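Side-chain contacts in tRNA dimethylallyltransferase (Bacillus halodurans, PDB 3EXA), which probably transfers a dimethylallyl group from dimethylallyl diphosphate to the adenine at position 37 of tRNAs that read codons beginning with uridine: residues A[17-22]-A[292-297]; A[24-29]-A[300-305]; A[75-80]-A[102-107]; A[137-142]-A[160-165]. All blocks are in the same frame, centred on the assembly; numbering follows the deposited sequence.

Interaction 1 of 4, residues A[17-22]-A[292-297]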
# COMPACT_ATOMS: atom_id res chain seq x y z
N THR A 17 37.25 4.85 -13.89
CA THR A 17 36.93 5.44 -15.19
C THR A 17 37.85 4.95 -16.30
O THR A 17 37.40 4.36 -17.29
CB THR A 17 36.99 6.98 -15.14
OG1 THR A 17 35.99 7.47 -14.24
CG2 THR A 17 36.75 7.57 -16.53
N LYS A 18 39.14 5.20 -16.13
CA LYS A 18 40.13 4.81 -17.13
C LYS A 18 40.13 3.31 -17.44
O LYS A 18 40.14 2.92 -18.61
CB LYS A 18 41.53 5.25 -16.69
CG LYS A 18 42.63 4.95 -17.71
CD LYS A 18 43.98 5.45 -17.25
CE LYS A 18 45.11 5.00 -18.18
NZ LYS A 18 44.87 5.36 -19.62
N THR A 19 40.11 2.47 -16.42
CA THR A 19 40.14 1.05 -16.71
C THR A 19 38.88 0.62 -17.44
O THR A 19 38.91 -0.31 -18.25
CB THR A 19 40.36 0.19 -15.45
OG1 THR A 19 39.19 0.21 -14.63
CG2 THR A 19 41.52 0.74 -14.66
N SER A 20 37.77 1.31 -17.20
CA SER A 20 36.52 0.96 -17.86
C SER A 20 36.45 1.41 -19.32
O SER A 20 35.89 0.70 -20.15
CB SER A 20 35.32 1.52 -17.09
OG SER A 20 35.38 2.93 -16.97
N VAL A 21 37.00 2.57 -19.65
CA VAL A 21 36.93 3.01 -21.04
C VAL A 21 37.87 2.19 -21.90
O VAL A 21 37.61 1.98 -23.08
CB VAL A 21 37.28 4.50 -21.21
CG1 VAL A 21 36.54 5.33 -20.16
CG2 VAL A 21 38.77 4.70 -21.09
N MSE A 22 38.98 1.74 -21.31
CA MSE A 22 39.97 0.94 -22.04
C MSE A 22 39.43 -0.47 -22.26
O MSE A 22 39.73 -1.10 -23.27
CB MSE A 22 41.29 0.87 -21.26
CG MSE A 22 42.11 2.18 -21.23
SE MSE A 22 42.67 2.95 -22.95
CE MSE A 22 41.72 4.66 -22.92
N VAL A 292 50.59 0.10 -9.71
CA VAL A 292 51.15 -0.99 -10.48
C VAL A 292 51.15 -0.61 -11.97
O VAL A 292 50.69 0.47 -12.35
CB VAL A 292 50.36 -2.32 -10.24
CG1 VAL A 292 49.02 -2.31 -10.95
CG2 VAL A 292 51.20 -3.52 -10.68
N ASP A 293 51.69 -1.51 -12.78
CA ASP A 293 51.80 -1.29 -14.22
C ASP A 293 50.43 -1.36 -14.88
O ASP A 293 49.82 -2.42 -14.94
CB ASP A 293 52.74 -2.33 -14.81
CG ASP A 293 53.02 -2.10 -16.27
OD1 ASP A 293 53.36 -0.95 -16.64
OD2 ASP A 293 52.90 -3.05 -17.05
N PHE A 294 49.95 -0.23 -15.38
CA PHE A 294 48.65 -0.20 -16.03
C PHE A 294 48.53 -1.10 -17.24
O PHE A 294 47.67 -1.96 -17.28
CB PHE A 294 48.26 1.23 -16.43
CG PHE A 294 46.88 1.32 -17.01
CD1 PHE A 294 46.67 1.14 -18.37
CD2 PHE A 294 45.77 1.52 -16.18
CE1 PHE A 294 45.38 1.15 -18.90
CE2 PHE A 294 44.48 1.52 -16.70
CZ PHE A 294 44.28 1.34 -18.07
N ASP A 295 49.38 -0.88 -18.25
CA ASP A 295 49.37 -1.69 -19.47
C ASP A 295 49.29 -3.19 -19.18
O ASP A 295 48.68 -3.95 -19.94
CB ASP A 295 50.61 -1.39 -20.30
CG ASP A 295 50.60 0.00 -20.89
OD1 ASP A 295 51.57 0.36 -21.57
OD2 ASP A 295 49.61 0.74 -20.67
N LYS A 296 49.93 -3.62 -18.10
CA LYS A 296 49.92 -5.03 -17.72
C LYS A 296 48.60 -5.42 -17.02
O LYS A 296 48.06 -6.48 -17.31
CB LYS A 296 51.11 -5.35 -16.81
CG LYS A 296 51.33 -6.84 -16.54
CD LYS A 296 52.46 -7.06 -15.54
CE LYS A 296 52.65 -8.54 -15.20
NZ LYS A 296 53.15 -9.32 -16.37
N LYS A 297 48.09 -4.58 -16.12
CA LYS A 297 46.85 -4.89 -15.41
C LYS A 297 45.64 -4.95 -16.32
O LYS A 297 44.87 -5.90 -16.29
CB LYS A 297 46.54 -3.86 -14.32
CG LYS A 297 47.05 -4.23 -12.95
CD LYS A 297 46.42 -5.51 -12.43
CE LYS A 297 47.24 -6.06 -11.27
NZ LYS A 297 46.88 -7.46 -10.95

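Interaction 2 of 4, residues A[24-29]-A[300-305]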
# COMPACT_ATOMS: atom_id res chain seq x y z
N ALA A 24 36.20 -1.14 -22.50
CA ALA A 24 35.09 -1.01 -23.43
C ALA A 24 35.55 -0.79 -24.87
O ALA A 24 34.79 -1.03 -25.81
CB ALA A 24 34.18 0.13 -23.00
N LYS A 25 36.79 -0.34 -25.03
CA LYS A 25 37.34 -0.10 -26.36
C LYS A 25 37.62 -1.41 -27.08
O LYS A 25 37.16 -1.63 -28.20
CB LYS A 25 38.63 0.71 -26.25
CG LYS A 25 38.42 2.18 -25.93
CD LYS A 25 39.75 2.86 -25.68
CE LYS A 25 39.58 4.35 -25.49
NZ LYS A 25 39.12 5.02 -26.75
N ARG A 26 38.37 -2.29 -26.44
CA ARG A 26 38.69 -3.57 -27.06
C ARG A 26 37.60 -4.61 -26.86
O ARG A 26 37.75 -5.76 -27.25
CB ARG A 26 40.02 -4.08 -26.51
CG ARG A 26 40.08 -4.10 -25.00
CD ARG A 26 41.44 -3.65 -24.49
NE ARG A 26 42.48 -4.67 -24.54
CZ ARG A 26 43.66 -4.56 -23.91
NH1 ARG A 26 44.57 -5.52 -23.99
NH2 ARG A 26 43.91 -3.46 -23.21
N LEU A 27 36.48 -4.20 -26.28
CA LEU A 27 35.37 -5.11 -26.04
C LEU A 27 34.10 -4.55 -26.66
O LEU A 27 33.00 -5.02 -26.36
CB LEU A 27 35.18 -5.32 -24.54
CG LEU A 27 35.27 -6.75 -23.99
CD1 LEU A 27 36.52 -7.44 -24.49
CD2 LEU A 27 35.27 -6.70 -22.47
N ASN A 28 34.26 -3.55 -27.52
CA ASN A 28 33.16 -2.87 -28.21
C ASN A 28 31.95 -2.68 -27.29
O ASN A 28 30.88 -3.21 -27.58
CB ASN A 28 32.74 -3.68 -29.46
CG ASN A 28 31.73 -2.94 -30.34
OD1 ASN A 28 31.90 -1.76 -30.66
ND2 ASN A 28 30.68 -3.64 -30.74
N GLY A 29 32.10 -1.93 -26.21
CA GLY A 29 30.98 -1.74 -25.30
C GLY A 29 30.57 -0.31 -25.01
O GLY A 29 31.24 0.63 -25.44
N GLU A 300 45.47 -7.96 -18.11
CA GLU A 300 45.10 -9.10 -17.27
C GLU A 300 43.61 -9.10 -17.00
O GLU A 300 42.97 -10.15 -16.97
CB GLU A 300 45.84 -9.04 -15.92
CG GLU A 300 45.43 -10.14 -14.94
CD GLU A 300 45.76 -9.79 -13.49
OE1 GLU A 300 46.63 -8.92 -13.26
OE2 GLU A 300 45.14 -10.40 -12.58
N ILE A 301 43.05 -7.91 -16.80
CA ILE A 301 41.63 -7.76 -16.52
C ILE A 301 40.78 -8.09 -17.73
O ILE A 301 39.71 -8.68 -17.59
CB ILE A 301 41.28 -6.33 -16.07
CG1 ILE A 301 41.90 -6.05 -14.70
CG2 ILE A 301 39.76 -6.16 -16.00
CD1 ILE A 301 41.70 -4.63 -14.23
N HIS A 302 41.25 -7.70 -18.92
CA HIS A 302 40.52 -7.96 -20.15
C HIS A 302 40.49 -9.44 -20.45
O HIS A 302 39.46 -9.98 -20.88
CB HIS A 302 41.17 -7.24 -21.33
CG HIS A 302 40.70 -7.74 -22.66
ND1 HIS A 302 41.22 -8.87 -23.26
CD2 HIS A 302 39.73 -7.28 -23.49
CE1 HIS A 302 40.59 -9.08 -24.41
NE2 HIS A 302 39.69 -8.14 -24.57
N ASN A 303 41.62 -10.10 -20.24
CA ASN A 303 41.67 -11.52 -20.48
C ASN A 303 40.66 -12.21 -19.59
O ASN A 303 39.86 -13.01 -20.07
CB ASN A 303 43.08 -12.05 -20.21
CG ASN A 303 43.17 -13.54 -20.41
OD1 ASN A 303 43.17 -14.31 -19.45
ND2 ASN A 303 43.22 -13.96 -21.67
N PHE A 304 40.67 -11.89 -18.29
CA PHE A 304 39.73 -12.52 -17.37
C PHE A 304 38.26 -12.28 -17.71
O PHE A 304 37.44 -13.20 -17.70
CB PHE A 304 39.97 -12.06 -15.93
CG PHE A 304 38.92 -12.52 -14.98
CD1 PHE A 304 37.78 -11.75 -14.75
CD2 PHE A 304 39.04 -13.75 -14.35
CE1 PHE A 304 36.75 -12.20 -13.90
CE2 PHE A 304 38.02 -14.22 -13.49
CZ PHE A 304 36.87 -13.43 -13.27
N ILE A 305 37.93 -11.03 -18.01
CA ILE A 305 36.57 -10.65 -18.37
C ILE A 305 36.14 -11.33 -19.66
O ILE A 305 35.13 -12.03 -19.69
CB ILE A 305 36.46 -9.12 -18.53
CG1 ILE A 305 36.56 -8.45 -17.16
CG2 ILE A 305 35.17 -8.75 -19.22
CD1 ILE A 305 36.49 -6.93 -17.21

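Interaction 3 of 4, residues A[75-80]-A[102-107]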
# COMPACT_ATOMS: atom_id res chain seq x y z
N ALA A 75 14.79 2.99 -7.92
CA ALA A 75 13.78 2.53 -8.86
C ALA A 75 13.88 3.32 -10.17
O ALA A 75 13.76 2.74 -11.24
CB ALA A 75 12.38 2.69 -8.26
N ASP A 76 14.10 4.63 -10.07
CA ASP A 76 14.23 5.44 -11.27
C ASP A 76 15.43 4.92 -12.06
O ASP A 76 15.36 4.75 -13.27
CB ASP A 76 14.46 6.93 -10.95
CG ASP A 76 13.30 7.58 -10.19
OD1 ASP A 76 12.13 7.43 -10.60
OD2 ASP A 76 13.58 8.27 -9.18
N PHE A 77 16.53 4.67 -11.36
CA PHE A 77 17.74 4.18 -12.03
C PHE A 77 17.51 2.84 -12.74
O PHE A 77 17.87 2.68 -13.90
CB PHE A 77 18.88 4.04 -11.04
CG PHE A 77 20.10 3.38 -11.62
CD1 PHE A 77 20.51 2.13 -11.16
CD2 PHE A 77 20.82 3.98 -12.64
CE1 PHE A 77 21.61 1.49 -11.72
CE2 PHE A 77 21.92 3.34 -13.21
CZ PHE A 77 22.32 2.10 -12.75
N GLN A 78 16.90 1.90 -12.03
CA GLN A 78 16.62 0.57 -12.56
C GLN A 78 15.73 0.60 -13.82
O GLN A 78 15.99 -0.12 -14.78
CB GLN A 78 15.98 -0.29 -11.47
CG GLN A 78 15.62 -1.71 -11.89
CD GLN A 78 14.93 -2.50 -10.78
OE1 GLN A 78 15.56 -2.89 -9.80
NE2 GLN A 78 13.62 -2.71 -10.93
N ASP A 79 14.69 1.44 -13.81
CA ASP A 79 13.81 1.54 -14.97
C ASP A 79 14.54 2.14 -16.18
O ASP A 79 14.12 1.95 -17.32
CB ASP A 79 12.56 2.40 -14.66
CG ASP A 79 11.69 1.81 -13.56
OD1 ASP A 79 11.73 0.58 -13.34
OD2 ASP A 79 10.94 2.59 -12.92
N LEU A 80 15.62 2.87 -15.93
CA LEU A 80 16.38 3.46 -17.04
C LEU A 80 17.54 2.57 -17.48
O LEU A 80 17.86 2.52 -18.66
CB LEU A 80 16.93 4.84 -16.64
CG LEU A 80 15.93 5.99 -16.53
CD1 LEU A 80 16.61 7.19 -15.92
CD2 LEU A 80 15.36 6.33 -17.90
N GLY A 102 26.30 0.37 -4.06
CA GLY A 102 25.75 -0.97 -4.11
C GLY A 102 24.26 -1.03 -4.34
O GLY A 102 23.76 -1.93 -5.01
N LEU A 103 23.54 -0.06 -3.80
CA LEU A 103 22.09 -0.00 -3.95
C LEU A 103 21.63 0.03 -5.39
O LEU A 103 20.70 -0.69 -5.77
CB LEU A 103 21.54 1.22 -3.23
CG LEU A 103 20.82 0.96 -1.91
CD1 LEU A 103 20.38 2.30 -1.34
CD2 LEU A 103 19.63 0.05 -2.14
N TYR A 104 22.27 0.86 -6.21
CA TYR A 104 21.89 0.99 -7.61
C TYR A 104 22.37 -0.17 -8.47
O TYR A 104 21.67 -0.60 -9.39
CB TYR A 104 22.41 2.32 -8.17
CG TYR A 104 21.69 3.56 -7.66
CD1 TYR A 104 21.54 3.79 -6.29
CD2 TYR A 104 21.14 4.49 -8.55
CE1 TYR A 104 20.87 4.93 -5.81
CE2 TYR A 104 20.47 5.63 -8.08
CZ TYR A 104 20.33 5.84 -6.71
OH TYR A 104 19.66 6.95 -6.23
N VAL A 105 23.56 -0.69 -8.17
CA VAL A 105 24.10 -1.81 -8.93
C VAL A 105 23.36 -3.10 -8.61
O VAL A 105 23.02 -3.85 -9.52
CB VAL A 105 25.63 -2.01 -8.68
CG1 VAL A 105 26.39 -0.75 -9.04
CG2 VAL A 105 25.88 -2.38 -7.23
N ASN A 106 23.11 -3.37 -7.33
CA ASN A 106 22.40 -4.60 -6.97
C ASN A 106 20.98 -4.63 -7.50
O ASN A 106 20.48 -5.69 -7.85
CB ASN A 106 22.35 -4.79 -5.46
CG ASN A 106 23.68 -5.20 -4.90
OD1 ASN A 106 24.62 -5.46 -5.65
ND2 ASN A 106 23.77 -5.27 -3.59
N ALA A 107 20.34 -3.47 -7.55
CA ALA A 107 18.98 -3.42 -8.04
C ALA A 107 18.90 -3.78 -9.52
O ALA A 107 17.91 -4.34 -9.97
CB ALA A 107 18.41 -2.03 -7.80

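Interaction 4 of 4, residues A[137-142]-A[160-165]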
# COMPACT_ATOMS: atom_id res chain seq x y z
N GLN A 137 -15.66 -8.45 20.22
CA GLN A 137 -14.55 -8.90 21.05
C GLN A 137 -13.94 -10.17 20.44
O GLN A 137 -12.80 -10.53 20.76
CB GLN A 137 -14.99 -9.16 22.49
CG GLN A 137 -15.70 -10.47 22.68
CD GLN A 137 -15.69 -10.93 24.12
OE1 GLN A 137 -16.24 -11.99 24.44
NE2 GLN A 137 -15.07 -10.15 25.00
N ALA A 138 -14.69 -10.85 19.57
CA ALA A 138 -14.17 -12.05 18.91
C ALA A 138 -13.07 -11.61 17.94
O ALA A 138 -12.04 -12.28 17.79
CB ALA A 138 -15.28 -12.77 18.16
N LEU A 139 -13.30 -10.48 17.28
CA LEU A 139 -12.34 -9.92 16.34
C LEU A 139 -11.13 -9.45 17.15
O LEU A 139 -10.00 -9.41 16.67
CB LEU A 139 -12.94 -8.73 15.60
CG LEU A 139 -11.95 -8.03 14.68
CD1 LEU A 139 -11.58 -8.97 13.57
CD2 LEU A 139 -12.54 -6.75 14.13
N HIS A 140 -11.42 -9.10 18.40
CA HIS A 140 -10.42 -8.64 19.34
C HIS A 140 -9.62 -9.86 19.80
O HIS A 140 -8.40 -9.80 19.93
CB HIS A 140 -11.11 -7.97 20.53
CG HIS A 140 -10.19 -7.18 21.40
ND1 HIS A 140 -9.53 -7.73 22.48
CD2 HIS A 140 -9.79 -5.89 21.34
CE1 HIS A 140 -8.77 -6.81 23.04
NE2 HIS A 140 -8.91 -5.69 22.37
N ASP A 141 -10.32 -10.97 20.04
CA ASP A 141 -9.62 -12.17 20.46
C ASP A 141 -8.72 -12.65 19.33
O ASP A 141 -7.64 -13.19 19.57
CB ASP A 141 -10.61 -13.27 20.86
CG ASP A 141 -11.39 -12.93 22.12
OD1 ASP A 141 -10.79 -12.37 23.06
OD2 ASP A 141 -12.60 -13.23 22.17
N LYS A 142 -9.16 -12.43 18.09
CA LYS A 142 -8.38 -12.83 16.92
C LYS A 142 -7.02 -12.14 16.93
O LYS A 142 -5.98 -12.76 16.70
CB LYS A 142 -9.11 -12.47 15.62
CG LYS A 142 -8.29 -12.74 14.36
CD LYS A 142 -9.03 -12.33 13.09
CE LYS A 142 -10.16 -13.30 12.73
NZ LYS A 142 -9.66 -14.64 12.24
N ARG A 160 -12.58 -0.62 14.58
CA ARG A 160 -11.91 0.05 13.47
C ARG A 160 -10.40 0.00 13.67
O ARG A 160 -9.65 -0.27 12.73
CB ARG A 160 -12.37 1.51 13.38
CG ARG A 160 -12.38 2.01 11.95
CD ARG A 160 -13.39 1.22 11.15
NE ARG A 160 -12.91 0.93 9.80
CZ ARG A 160 -13.61 0.25 8.89
NH1 ARG A 160 -14.82 -0.20 9.19
NH2 ARG A 160 -13.10 0.04 7.69
N ARG A 161 -9.97 0.26 14.90
CA ARG A 161 -8.55 0.24 15.23
C ARG A 161 -8.02 -1.19 15.32
O ARG A 161 -6.83 -1.43 15.14
CB ARG A 161 -8.33 0.98 16.56
CG ARG A 161 -6.88 1.17 16.95
CD ARG A 161 -6.78 2.06 18.18
NE ARG A 161 -5.41 2.14 18.71
CZ ARG A 161 -5.05 2.91 19.73
NH1 ARG A 161 -5.94 3.68 20.34
NH2 ARG A 161 -3.79 2.91 20.15
N VAL A 162 -8.91 -2.15 15.58
CA VAL A 162 -8.52 -3.54 15.65
C VAL A 162 -8.33 -4.07 14.23
O VAL A 162 -7.41 -4.83 13.96
CB VAL A 162 -9.57 -4.39 16.39
CG1 VAL A 162 -9.26 -5.88 16.26
CG2 VAL A 162 -9.60 -3.99 17.86
N ILE A 163 -9.20 -3.65 13.32
CA ILE A 163 -9.05 -4.10 11.94
C ILE A 163 -7.73 -3.57 11.39
O ILE A 163 -7.03 -4.25 10.65
CB ILE A 163 -10.21 -3.59 11.06
CG1 ILE A 163 -11.47 -4.42 11.36
CG2 ILE A 163 -9.83 -3.67 9.59
CD1 ILE A 163 -12.68 -3.98 10.61
N ARG A 164 -7.40 -2.33 11.74
CA ARG A 164 -6.17 -1.70 11.28
C ARG A 164 -4.96 -2.52 11.74
O ARG A 164 -4.03 -2.76 10.96
CB ARG A 164 -6.09 -0.28 11.84
CG ARG A 164 -4.72 0.36 11.78
CD ARG A 164 -4.27 0.65 10.36
NE ARG A 164 -3.96 2.06 10.17
CZ ARG A 164 -3.08 2.74 10.90
NH1 ARG A 164 -2.41 2.15 11.88
NH2 ARG A 164 -2.86 4.03 10.65
N ALA A 165 -4.97 -2.95 12.99
CA ALA A 165 -3.87 -3.73 13.55
C ALA A 165 -3.68 -5.05 12.82
O ALA A 165 -2.55 -5.46 12.54
CB ALA A 165 -4.12 -3.99 15.03

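Interaction 1 of 4, residues A[17-22]-A[292-297]
Lys18 NZ stands over one face of the Phe294 ring, 4.6 Å from the ring centroid and 23° off its normal, a geometry that qualifies as a cation-pi contact. Its methylene neighbour is better centred: Lys18 CE sits 3.8 Å from the same centroid and only 11° from the normal, giving a CH-pi contact with the aliphatic chain laid over the ring. The lysine runs straight from the backbone until its last torsion, where it bends and turns the ammonium from above the ring's centre toward its CE1-CZ side. Asp295 OD2, in plane at the ring's edge, is 6.7 Å from Lys18 NZ, too far for a bond, although the opposite charges may attract weakly. Two more groups from the same helix meet the ring near its plane. Thr19 CG2 touches Phe294 CE2 at 3.7 Å, and CG of the selenomethionine Met22 touches Phe294 CZ at 3.9 Å, whereas the selenium end of Met22 leads away. With CG anti to the backbone N (chi1 -176°), Phe294 extends its ring toward helix 16-25. Just before it, Asp293 caps the new helix with a weak bond from Lys296 N. The contact thus fastens the first turn of the C-terminal helix 294-317 to helix 16-25, which begins within the probable Walker A (P-loop) motif, while Thr19 also touches Met289, just beyond edge strand 284-288.

Interaction 2 of 4, residues A[24-29]-A[300-305]
The imidazole of His302 carries Arg26 NE over one face, 3.8 Å above the ring plane and displaced toward the rim. In return, the guanidinium of Arg26 has His302 CB over one of its faces, 4.2 Å above the plane and again near the rim. The two planes are 27° apart, so this is an inclined, offset overlap of flat groups and not a centred stack. No hydrogen bond joins them: Arg26 NE and His302 NE2 are 4.5 Å apart, and the charge on the histidine is not known. The closest touch of this pair is made lower down the arginine, where Arg26 CG meets His302 CD2 at 3.5 Å. Arg26 reaches this place with CG between the backbone N and the carbonyl carbon (chi1 51°) and bends at chi2 and chi3, which places NE over the ring's rim and sends the rest of the guanidinium past the His302 CB side. Leu27 CD1 comes to the ring obliquely, on the CD2-NE2 side. Its separation of 3.2 Å from His302 NE2 is very short for a methyl group, and with Leu27 chi1 at an unusual -122° the detail of this approach is doubtful. The other methyl makes an ordinary apolar contact, Leu27 CD2 to Ile305 CG2 at 3.8 Å. Together these groups close the seam between the C-terminal end of helix 16-25, with the turn that follows it, and helix 294-317. Leu23, one turn earlier, touches both His302 and Ile305, and Ile305 packs on Ile195 of strand 191-198, so the helices meet where helix 294-317 packs on the parallel sheet.

Interaction 3 of 4, residues A[75-80]-A[102-107]
Tyr104 meets Phe77 first, through both its ring and its backbone. Tyr104 CD2 lies 3.4 Å from Phe77 CB, and with centroids 5.4 Å apart the rings meet obliquely, their planes at 42°. The tyrosine ring is tethered at its far end, where OH hydrogen-bonds to Phe72 O. The carbonyl of the same residue faces the rim of the phenylalanine: Tyr104 O lies in the ring plane, 3.1 Å from Phe77 CE1, so the CE1 edge of the ring faces the oxygen, a probably weakly favourable C-H to carbonyl approach. With chi1 at 173°, Phe77 swings its ring across to this carbonyl. One turn on, Ala107 turns its small CB to the end of Gln78. Gln78 OE1 also comes within 2.8 Å of Ala107 O; since both are acceptors this is no bond, and the exact placement of OE1 is doubtful, although Gln78 NE2 bonds to Phe112 O. All four residues are buried. Helix 74-90 leads into parallel strand 94-98, and helix 102-110 follows it, an alpha/beta arrangement in keeping with the P-loop NTPase clan of this family, here beside Thr101, a probable tRNA-contacting residue.

Interaction 4 of 4, residues A[137-142]-A[160-165]
Leu139 and Val162 lie at the centre of a helix-helix packing in the small all-helical part of the enzyme, between helices 136-144 and 159-171. The evidence for the motif is in the axes: over these short segments they approach to 9.9 Å and run in nearly the same direction, 27° apart. Apolar packing dominates. Leu139 CG touches Val162 CG1 at 3.8 Å, the two side chains lying side by side and pointing opposite ways, and Leu139 CD2 meets Ile163 CG1 at 3.8 Å, crossing it at about a right angle. Leu139 thus straddles two successive residues of the partner helix. Val162 CG1, anti to its own backbone N (chi1 170°), also comes up against the backbone, 3.6 Å from Leu139 O. Helix 121-133 covers the leucine as well, through Phe130 and Val131. Neighbouring residues of helix 159-171 carry the polar links: Arg160 forms a salt bridge with Glu128, and Arg164 NH1 hydrogen-bonds to Thr172 O of the second subunit. Residues 160-164 belong to a region that, by analogy with relatives, probably contacts the tRNA. At the flank, the His140 ring combines both kinds of contact: its NE2 bonds to Ile154 O, while His140 CD2 rests obliquely against Val162 CG2 at 4.0 Å.

Interactions 1 and 2 join the same two elements, helix 16-25 and helix 294-317, with centres 10 Å apart. Both are partly buried and set flat rings against long cationic side chains, but only interaction 1 has true cation-pi geometry. Interaction 3 is fully buried, about 6 Å from the centre of the chain, and replaces charge with aromatic and carbonyl contacts. Interaction 4, about 64 Å from interaction 1 between centres, is also buried and mainly aliphatic, with one histidine ring at its flank, within the separate helical part. Interactions 3 and 4 both border the second subunit, and along the chain both are nested within the loops that interactions 1 and 2 close.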